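Local coordinates for structural protein VP1 (Trichodysplasia spinulosa-associated polyomavirus, PDB 4U60) that forms the pentameric capsid units of the virus and binds sialylated glycans such as the GM1 oligosaccharide, probably for attachment to host cells, at residues C[142-147]-C[174-179]; C[27-32]-C[242-247]; C[146-151]-C[168-173]. All coordinates share one frame; numbering follows the deposited sequence.

Contact 1 (C[142-147]-C[174-179]); sequences LQFLTG and PHYKQK
Leu142 and Gln178 face each other as an antiparallel hydrogen-bonded pair where strand 142-144 meets the short edge strand 177-179. The two belong to a small three-stranded antiparallel sheet of the VP1 jelly-roll protein, separate from its main sheet. Strand 191-193 flanks 142-144 on the far side. Leu142 N gives its hydrogen to Gln178 O at 2.8 Å, and Gln178 N returns a longer bond to Leu142 O at 3.1 Å. Phe144 N bonds to Tyr176 O at 2.9 Å, just before the edge strand begins. The tight part lies here. Phe144 CB and Tyr176 CB are 3.6 Å apart, and the rings splay from them with planes at 33°, an oblique pair. Trp191 meets the Phe144 ring edge-to-face. The 178-179 end is looser and more open to solvent. The Gln178 side chain starts beside Leu142 but ends away from it, with OE1 taking a bond from Lys179 N, and Lys179 is exposed. On the opposite face, Lys177 runs extended across Gln143, and its NZ goes on to a salt bridge with Asp194. Gln143 has CG anti to its own backbone nitrogen (chi1 170°) and bends at chi2. This folds the amide back, so that Gln143 NE2 bonds to Phe144 O at 2.9 Å and also to Asn173 O. Gln143 OE1 lies 3.3 Å from Lys177 CE.

Contact 2 (C[27-32]-C[242-247]); sequences LYLNTR and LYVSCC
Leu29 reaches across to Val244 and Cys246 from the end of strand 27-29. Leu29 CB lies 4.0 Å from Cys246 SG. CG is anti to the carbonyl carbon (chi1 -67°), and from there CD1 carries the branch to the other strand. CD1 touches three groups. Cys246 SG is 3.8 Å from Leu29 CD1, and Val244 O is equally close. Val244 CG1 is a little farther from Leu29 CD1, at 4.2 Å. The sulfur therefore sits against both the root and the tip of the leucine. The side chain also packs on Ser69 and Ala71 of strand 69-74. The two strands are not paired with each other. Their axes pass 8.6 Å apart at an angle of 38°, and apart from the Val244 carbonyl the contact is made by side chains. Both are jelly-roll strands of VP1, joined through strand 260-279, and Leu29, Val244 and Cys246 point toward each other between them. Strand 260-279 pairs with both, and its Phe269 touches Leu27 as well as Val244. Val244 points its two methyls at different leucines. CG1 is the one anti to the backbone nitrogen (chi1 -178°) and goes to Leu29. Val244 CG2 faces Leu27 CD2 at 4.3 Å, a looser touch. Ser245 points the other way, and its OG bonds to Thr70 OG1. Cys246 also touches Phe133 of strand 129-136.

Contact 3 (C[146-151]-C[168-173]); sequences TGNYRT and STQGLN. With GOL (glycerol), chain M.
Gln170 uses its side-chain amide in place of a backbone carbonyl to hold the turn at Tyr149. Gln170 OE1 accepts from Tyr149 N at 2.9 Å. The N-H lies in the carbonyl plane, on a lone pair, and the bond is nearly straight at 166°. Gln170 OE1 also sits at the edge of the Tyr149 ring, 3.3 Å from Tyr149 CD1. The Gln170 chain is extended beyond CG and passes over Thr146 O. Gln170 CA also makes a CH-O contact with Thr146 O at 3.3 Å. At the far end of the amide, NE2 bonds to Tyr43 O of the second subunit and, over a longer distance, to O2 of a glycerol probably left from crystallisation. Both segments lie in the long loop between strands 141-144 and 177-179 of this jelly-roll protein, at an interface between subunits of the pentamer. Residues 168-170 are the end of a 3-10 segment. Thr146 N bonds to Thr169 O at 3.0 Å. Thr146 OG1 accepts from Asn148 N, an ST turn. Asn148 OD1 in turn accepts from Arg150 N, an Asx turn, at the start of the type I turn from Asn148 to Thr151. Asn148 ND2 bonds to Asp58, a residue of a glycan pocket, and the Asn148 side chain lies about 8 Å from the bound sialic acid. Tyr149 CG sits between the backbone nitrogen and carbonyl carbon (chi1 79°), which leaves Tyr149 CB 3.3 Å from Thr169 OG1. One face of the ring is covered by Arg150 CG, 3.5 Å above the plane. Tyr149 OH and Arg150 NH2 both meet Asp41 of the second subunit. A water bridges the segments by donating to Tyr149 O and to Thr169 OG1, which is also hydrogen-bonded to His166 O.

How the contacts relate
Along the chain, segment 27-32 comes first and 242-247 last, and contacts 1 and 3 fall between them. Contacts 1 and 3 start from the same run of chain and share Thr146 and Gly147. Their centres are 9 Å apart. They touch where Gln143 meets Asn173 and where Phe144 packs on Thr169, so the small sheet and the long loop that joins two of its strands form one continuous unit. Contact 2 belongs to the large sheet, with its centre 20 Å from contact 1 and 26 Å from contact 3. Contacts 1 and 3 lie at the interface with the second subunit. Contact 2 lies inside the chain, though neighbouring Tyr28 and Asn30 touch a third subunit.

Contact 1 (C[142-147]-C[174-179])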
loop_
_atom_site.group_PDB
_atom_site.type_symbol
_atom_site.label_atom_id
_atom_site.label_comp_id
_atom_site.label_asym_id
_atom_site.label_seq_id
_atom_site.Cartn_x
_atom_site.Cartn_y
_atom_site.Cartn_z
ATOM N N LEU C 142 5.198 8.561 -29.639
ATOM C CA LEU C 142 6.307 8.096 -28.803
ATOM C C LEU C 142 7.429 9.125 -28.709
ATOM O O LEU C 142 7.687 9.880 -29.666
ATOM C CB LEU C 142 6.903 6.812 -29.376
ATOM C CG LEU C 142 5.971 5.603 -29.498
ATOM C CD1 LEU C 142 6.665 4.482 -30.261
ATOM C CD2 LEU C 142 5.499 5.127 -28.129
ATOM N N GLN C 143 8.101 9.088 -27.567
ATOM C CA GLN C 143 9.320 9.850 -27.276
ATOM C C GLN C 143 10.428 8.842 -27.028
ATOM O O GLN C 143 10.242 7.867 -26.307
ATOM C CB GLN C 143 9.125 10.731 -26.043
ATOM C CG GLN C 143 10.390 11.383 -25.492
ATOM C CD GLN C 143 10.982 12.399 -26.442
ATOM O OE1 GLN C 143 10.282 13.285 -26.948
ATOM N NE2 GLN C 143 12.264 12.259 -26.724
ATOM N N PHE C 144 11.578 9.042 -27.650
ATOM C CA PHE C 144 12.750 8.217 -27.366
ATOM C C PHE C 144 13.388 8.680 -26.058
ATOM O O PHE C 144 13.627 9.876 -25.850
ATOM C CB PHE C 144 13.756 8.352 -28.509
ATOM C CG PHE C 144 14.905 7.386 -28.450
ATOM C CD1 PHE C 144 14.758 6.092 -28.884
ATOM C CD2 PHE C 144 16.140 7.787 -27.964
ATOM C CE1 PHE C 144 15.813 5.195 -28.860
ATOM C CE2 PHE C 144 17.204 6.898 -27.933
ATOM C CZ PHE C 144 17.028 5.605 -28.339
ATOM N N LEU C 145 13.697 7.730 -25.185
ATOM C CA LEU C 145 14.488 8.013 -23.975
ATOM C C LEU C 145 15.072 6.714 -23.482
ATOM O O LEU C 145 14.348 5.728 -23.341
ATOM C CB LEU C 145 13.653 8.692 -22.887
ATOM C CG LEU C 145 14.449 9.238 -21.698
ATOM C CD1 LEU C 145 13.741 10.414 -21.050
ATOM C CD2 LEU C 145 14.770 8.184 -20.665
ATOM N N THR C 146 16.383 6.691 -23.254
ATOM C CA THR C 146 17.091 5.462 -22.940
ATOM C C THR C 146 18.021 5.616 -21.747
ATOM O O THR C 146 18.535 6.705 -21.458
ATOM C CB THR C 146 17.931 4.963 -24.143
ATOM O OG1 THR C 146 18.624 3.756 -23.791
ATOM C CG2 THR C 146 18.933 6.021 -24.616
ATOM N N GLY C 147 18.256 4.505 -21.060
ATOM C CA GLY C 147 19.253 4.424 -20.015
ATOM C C GLY C 147 20.689 4.460 -20.515
ATOM O O GLY C 147 21.614 4.680 -19.732
ATOM N N PRO C 174 13.653 16.172 -27.912
ATOM C CA PRO C 174 12.398 16.050 -28.676
ATOM C C PRO C 174 12.579 15.874 -30.175
ATOM O O PRO C 174 11.585 15.715 -30.910
ATOM C CB PRO C 174 11.699 17.371 -28.371
ATOM C CG PRO C 174 12.826 18.343 -28.170
ATOM C CD PRO C 174 13.849 17.536 -27.402
ATOM N N HIS C 175 13.832 15.895 -30.643
ATOM C CA HIS C 175 14.126 15.529 -32.034
ATOM C C HIS C 175 14.082 14.033 -32.278
ATOM O O HIS C 175 14.242 13.596 -33.412
ATOM C CB HIS C 175 15.497 16.074 -32.429
ATOM C CG HIS C 175 15.538 17.559 -32.461
ATOM N ND1 HIS C 175 15.986 18.334 -31.414
ATOM C CD2 HIS C 175 15.135 18.418 -33.428
ATOM C CE1 HIS C 175 15.879 19.609 -31.744
ATOM N NE2 HIS C 175 15.379 19.686 -32.964
ATOM N N TYR C 176 13.906 13.237 -31.223
ATOM C CA TYR C 176 13.863 11.779 -31.331
ATOM C C TYR C 176 12.461 11.276 -30.934
ATOM O O TYR C 176 12.181 10.965 -29.765
ATOM C CB TYR C 176 14.920 11.141 -30.419
ATOM C CG TYR C 176 16.360 11.254 -30.862
ATOM C CD1 TYR C 176 17.055 12.444 -30.761
ATOM C CD2 TYR C 176 17.041 10.137 -31.349
ATOM C CE1 TYR C 176 18.372 12.547 -31.171
ATOM C CE2 TYR C 176 18.366 10.217 -31.740
ATOM C CZ TYR C 176 19.038 11.416 -31.651
ATOM O OH TYR C 176 20.356 11.502 -32.054
ATOM N N LYS C 177 11.569 11.236 -31.911
ATOM C CA LYS C 177 10.186 10.821 -31.697
ATOM C C LYS C 177 9.787 9.768 -32.734
ATOM O O LYS C 177 10.540 9.484 -33.677
ATOM C CB LYS C 177 9.269 12.049 -31.745
ATOM C CG LYS C 177 9.486 13.008 -30.580
ATOM C CD LYS C 177 8.534 14.181 -30.573
ATOM C CE LYS C 177 8.706 15.018 -29.311
ATOM N NZ LYS C 177 7.539 15.908 -29.137
ATOM N N GLN C 178 8.610 9.172 -32.552
ATOM C CA GLN C 178 8.101 8.129 -33.450
ATOM C C GLN C 178 6.623 7.964 -33.157
ATOM O O GLN C 178 6.084 8.627 -32.275
ATOM C CB GLN C 178 8.836 6.793 -33.261
ATOM C CG GLN C 178 9.810 6.422 -34.376
ATOM C CD GLN C 178 9.091 5.944 -35.628
ATOM O OE1 GLN C 178 7.864 6.058 -35.748
ATOM N NE2 GLN C 178 9.853 5.388 -36.573
ATOM N N LYS C 179 5.991 7.082 -33.915
ATOM C CA LYS C 179 4.615 6.668 -33.667
ATOM C C LYS C 179 4.583 5.157 -33.641
ATOM O O LYS C 179 5.269 4.509 -34.419
ATOM C CB LYS C 179 3.688 7.162 -34.775
ATOM C CG LYS C 179 3.565 8.673 -34.804
ATOM C CD LYS C 179 2.519 9.153 -35.774
ATOM C CE LYS C 179 2.402 10.663 -35.714
ATOM N NZ LYS C 179 1.435 11.143 -36.720
#

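Contact 2 (C[27-32]-C[242-247])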
loop_
_atom_site.group_PDB
_atom_site.type_symbol
_atom_site.label_atom_id
_atom_site.label_comp_id
_atom_site.label_asym_id
_atom_site.label_seq_id
_atom_site.Cartn_x
_atom_site.Cartn_y
_atom_site.Cartn_z
ATOM N N LEU C 27 -11.153 -7.248 -28.271
ATOM C CA LEU C 27 -9.935 -7.849 -28.802
ATOM C C LEU C 27 -9.016 -8.235 -27.679
ATOM O O LEU C 27 -9.215 -7.837 -26.536
ATOM C CB LEU C 27 -9.204 -6.888 -29.732
ATOM C CG LEU C 27 -8.497 -5.723 -29.044
ATOM C CD1 LEU C 27 -7.234 -5.284 -29.768
ATOM C CD2 LEU C 27 -9.461 -4.544 -28.929
ATOM N N TYR C 28 -8.007 -9.025 -28.010
ATOM C CA TYR C 28 -6.891 -9.258 -27.099
ATOM C C TYR C 28 -5.601 -9.034 -27.868
ATOM O O TYR C 28 -5.569 -9.124 -29.117
ATOM C CB TYR C 28 -6.940 -10.679 -26.481
ATOM C CG TYR C 28 -6.807 -11.781 -27.517
ATOM C CD1 TYR C 28 -5.555 -12.252 -27.911
ATOM C CD2 TYR C 28 -7.922 -12.302 -28.145
ATOM C CE1 TYR C 28 -5.432 -13.234 -28.892
ATOM C CE2 TYR C 28 -7.813 -13.278 -29.131
ATOM C CZ TYR C 28 -6.557 -13.736 -29.507
ATOM O OH TYR C 28 -6.466 -14.705 -30.491
ATOM N N LEU C 29 -4.548 -8.717 -27.127
ATOM C CA LEU C 29 -3.208 -8.640 -27.676
ATOM C C LEU C 29 -2.290 -9.579 -26.910
ATOM O O LEU C 29 -2.195 -9.507 -25.688
ATOM C CB LEU C 29 -2.666 -7.211 -27.592
ATOM C CG LEU C 29 -3.399 -6.192 -28.474
ATOM C CD1 LEU C 29 -2.899 -4.795 -28.149
ATOM C CD2 LEU C 29 -3.231 -6.499 -29.958
ATOM N N ASN C 30 -1.622 -10.460 -27.652
ATOM C CA ASN C 30 -0.601 -11.292 -27.058
ATOM C C ASN C 30 0.683 -10.514 -26.820
ATOM O O ASN C 30 0.992 -9.532 -27.497
ATOM C CB ASN C 30 -0.345 -12.550 -27.888
ATOM C CG ASN C 30 -1.303 -13.671 -27.535
ATOM O OD1 ASN C 30 -1.427 -14.046 -26.367
ATOM N ND2 ASN C 30 -2.002 -14.185 -28.518
ATOM N N THR C 31 1.420 -10.988 -25.822
ATOM C CA THR C 31 2.612 -10.316 -25.349
ATOM C C THR C 31 3.760 -10.429 -26.357
ATOM O O THR C 31 3.826 -11.408 -27.155
ATOM C CB THR C 31 3.032 -10.882 -23.981
ATOM O OG1 THR C 31 3.913 -9.975 -23.327
ATOM C CG2 THR C 31 3.713 -12.221 -24.106
ATOM N N ARG C 32 4.638 -9.423 -26.347
ATOM C CA ARG C 32 5.794 -9.365 -27.241
ATOM C C ARG C 32 7.075 -9.202 -26.420
ATOM O O ARG C 32 7.703 -8.147 -26.364
ATOM C CB ARG C 32 5.628 -8.257 -28.275
ATOM C CG ARG C 32 4.347 -8.385 -29.103
ATOM C CD ARG C 32 4.388 -9.617 -29.969
ATOM N NE ARG C 32 3.180 -9.869 -30.753
ATOM C CZ ARG C 32 2.448 -10.973 -30.686
ATOM N NH1 ARG C 32 2.721 -11.947 -29.818
ATOM N NH2 ARG C 32 1.413 -11.117 -31.522
ATOM N N LEU C 242 -9.314 2.433 -34.752
ATOM C CA LEU C 242 -9.145 2.463 -33.292
ATOM C C LEU C 242 -7.800 1.847 -32.992
ATOM O O LEU C 242 -7.496 0.746 -33.447
ATOM C CB LEU C 242 -10.248 1.638 -32.643
ATOM C CG LEU C 242 -10.182 1.411 -31.136
ATOM C CD1 LEU C 242 -10.287 2.736 -30.402
ATOM C CD2 LEU C 242 -11.293 0.453 -30.730
ATOM N N TYR C 243 -7.015 2.525 -32.165
ATOM C CA TYR C 243 -5.659 2.088 -31.881
ATOM C C TYR C 243 -5.538 1.665 -30.427
ATOM O O TYR C 243 -5.864 2.444 -29.527
ATOM C CB TYR C 243 -4.695 3.226 -32.232
ATOM C CG TYR C 243 -4.788 3.642 -33.696
ATOM C CD1 TYR C 243 -5.872 4.364 -34.174
ATOM C CD2 TYR C 243 -3.796 3.288 -34.588
ATOM C CE1 TYR C 243 -5.952 4.732 -35.501
ATOM C CE2 TYR C 243 -3.862 3.647 -35.912
ATOM C CZ TYR C 243 -4.938 4.376 -36.359
ATOM O OH TYR C 243 -4.973 4.726 -37.675
ATOM N N VAL C 244 -5.058 0.440 -30.232
ATOM C CA VAL C 244 -4.928 -0.158 -28.908
ATOM C C VAL C 244 -3.503 -0.644 -28.755
ATOM O O VAL C 244 -2.973 -1.312 -29.652
ATOM C CB VAL C 244 -5.913 -1.331 -28.745
ATOM C CG1 VAL C 244 -5.807 -1.925 -27.361
ATOM C CG2 VAL C 244 -7.335 -0.861 -29.035
ATOM N N SER C 245 -2.896 -0.330 -27.606
ATOM C CA SER C 245 -1.498 -0.674 -27.385
ATOM C C SER C 245 -1.296 -1.097 -25.952
ATOM O O SER C 245 -2.017 -0.624 -25.076
ATOM C CB SER C 245 -0.593 0.528 -27.679
ATOM O OG SER C 245 -0.872 1.091 -28.967
ATOM N N CYS C 246 -0.290 -1.921 -25.702
ATOM C CA CYS C 246 -0.039 -2.354 -24.326
ATOM C C CYS C 246 1.296 -3.041 -24.148
ATOM O O CYS C 246 1.984 -3.352 -25.127
ATOM C CB CYS C 246 -1.168 -3.262 -23.824
ATOM S SG CYS C 246 -1.350 -4.824 -24.714
ATOM N N CYS C 247 1.661 -3.252 -22.879
ATOM C CA CYS C 247 2.776 -4.105 -22.527
ATOM C C CYS C 247 2.531 -4.565 -21.100
ATOM O O CYS C 247 2.197 -3.755 -20.243
ATOM C CB CYS C 247 4.108 -3.376 -22.644
ATOM S SG CYS C 247 5.544 -4.442 -22.378
#

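Contact 3 (C[146-151]-C[168-173])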
loop_
_atom_site.group_PDB
_atom_site.type_symbol
_atom_site.label_atom_id
_atom_site.label_comp_id
_atom_site.label_asym_id
_atom_site.label_seq_id
_atom_site.Cartn_x
_atom_site.Cartn_y
_atom_site.Cartn_z
ATOM N N THR C 146 16.383 6.691 -23.254
ATOM C CA THR C 146 17.091 5.462 -22.940
ATOM C C THR C 146 18.021 5.616 -21.747
ATOM O O THR C 146 18.535 6.705 -21.458
ATOM C CB THR C 146 17.931 4.963 -24.143
ATOM O OG1 THR C 146 18.624 3.756 -23.791
ATOM C CG2 THR C 146 18.933 6.021 -24.616
ATOM N N GLY C 147 18.256 4.505 -21.060
ATOM C CA GLY C 147 19.253 4.424 -20.015
ATOM C C GLY C 147 20.689 4.460 -20.515
ATOM O O GLY C 147 21.614 4.680 -19.732
ATOM N N ASN C 148 20.880 4.175 -21.797
ATOM C CA ASN C 148 22.233 4.143 -22.391
ATOM C C ASN C 148 22.171 4.558 -23.844
ATOM O O ASN C 148 21.711 3.805 -24.692
ATOM C CB ASN C 148 22.868 2.733 -22.282
ATOM C CG ASN C 148 24.237 2.650 -22.941
ATOM O OD1 ASN C 148 24.850 3.670 -23.254
ATOM N ND2 ASN C 148 24.722 1.435 -23.171
ATOM N N TYR C 149 22.647 5.768 -24.142
ATOM C CA TYR C 149 22.546 6.270 -25.512
ATOM C C TYR C 149 23.258 5.411 -26.524
ATOM O O TYR C 149 22.914 5.430 -27.709
ATOM C CB TYR C 149 23.053 7.713 -25.609
ATOM C CG TYR C 149 24.561 7.916 -25.661
ATOM C CD1 TYR C 149 25.304 8.070 -24.499
ATOM C CD2 TYR C 149 25.236 7.988 -26.882
ATOM C CE1 TYR C 149 26.689 8.262 -24.529
ATOM C CE2 TYR C 149 26.613 8.185 -26.935
ATOM C CZ TYR C 149 27.334 8.342 -25.756
ATOM O OH TYR C 149 28.697 8.536 -25.809
ATOM N N ARG C 150 24.263 4.669 -26.078
ATOM C CA ARG C 150 25.078 3.848 -26.958
ATOM C C ARG C 150 24.499 2.477 -27.323
ATOM O O ARG C 150 25.114 1.731 -28.097
ATOM C CB ARG C 150 26.430 3.586 -26.300
ATOM C CG ARG C 150 27.223 4.813 -25.873
ATOM C CD ARG C 150 28.423 4.335 -25.026
ATOM N NE ARG C 150 29.277 5.406 -24.493
ATOM C CZ ARG C 150 30.333 5.935 -25.134
ATOM N NH1 ARG C 150 30.688 5.510 -26.345
ATOM N NH2 ARG C 150 31.049 6.905 -24.569
ATOM N N THR C 151 23.356 2.116 -26.763
ATOM C CA THR C 151 22.797 0.785 -27.036
ATOM C C THR C 151 22.721 0.521 -28.544
ATOM O O THR C 151 22.200 1.347 -29.293
ATOM C CB THR C 151 21.399 0.606 -26.435
ATOM O OG1 THR C 151 21.390 1.077 -25.079
ATOM C CG2 THR C 151 20.999 -0.862 -26.453
ATOM N N SER C 168 22.357 13.017 -25.574
ATOM C CA SER C 168 21.180 13.727 -25.088
ATOM C C SER C 168 19.959 12.848 -24.969
ATOM O O SER C 168 18.981 13.232 -24.300
ATOM C CB SER C 168 20.879 14.908 -26.003
ATOM O OG SER C 168 20.620 14.470 -27.346
ATOM N N THR C 169 20.008 11.649 -25.544
ATOM C CA THR C 169 18.859 10.743 -25.490
ATOM C C THR C 169 18.694 10.027 -24.148
ATOM O O THR C 169 17.737 9.283 -23.964
ATOM C CB THR C 169 18.899 9.692 -26.612
ATOM O OG1 THR C 169 20.044 8.849 -26.427
ATOM C CG2 THR C 169 18.906 10.356 -27.971
ATOM N N GLN C 170 19.615 10.260 -23.200
ATOM C CA GLN C 170 19.437 9.812 -21.818
ATOM C C GLN C 170 18.532 10.759 -21.017
ATOM O O GLN C 170 18.111 10.405 -19.910
ATOM C CB GLN C 170 20.783 9.559 -21.128
ATOM C CG GLN C 170 21.510 8.410 -21.779
ATOM C CD GLN C 170 22.866 8.071 -21.225
ATOM O OE1 GLN C 170 23.552 7.208 -21.782
ATOM N NE2 GLN C 170 23.266 8.718 -20.117
ATOM N N GLY C 171 18.238 11.909 -21.621
ATOM C CA GLY C 171 17.222 12.851 -21.160
ATOM C C GLY C 171 16.162 12.920 -22.242
ATOM O O GLY C 171 16.051 12.012 -23.070
ATOM N N LEU C 172 15.409 14.015 -22.263
ATOM C CA LEU C 172 14.380 14.211 -23.280
ATOM C C LEU C 172 14.964 15.085 -24.389
ATOM O O LEU C 172 15.240 16.271 -24.187
ATOM C CB LEU C 172 13.136 14.850 -22.649
ATOM C CG LEU C 172 11.815 14.736 -23.424
ATOM C CD1 LEU C 172 10.651 15.133 -22.522
ATOM C CD2 LEU C 172 11.809 15.554 -24.709
ATOM N N ASN C 173 15.179 14.475 -25.556
ATOM C CA ASN C 173 15.579 15.188 -26.756
ATOM C C ASN C 173 14.378 15.066 -27.711
ATOM O O ASN C 173 14.118 13.992 -28.247
ATOM C CB ASN C 173 16.859 14.639 -27.397
ATOM C CG ASN C 173 17.239 15.380 -28.663
ATOM O OD1 ASN C 173 16.377 15.947 -29.341
ATOM N ND2 ASN C 173 18.531 15.381 -29.019
HETATM C C1 GOL M . 26.167 5.521 -16.668
HETATM O O1 GOL M . 27.371 4.746 -16.502
HETATM C C2 GOL M . 25.784 5.629 -18.145
HETATM O O2 GOL M . 25.513 6.976 -18.524
HETATM C C3 GOL M . 24.514 4.865 -18.432
HETATM O O3 GOL M . 24.719 4.029 -19.562
HETATM O O HOH W 1 21.111 7.466 -28.591
#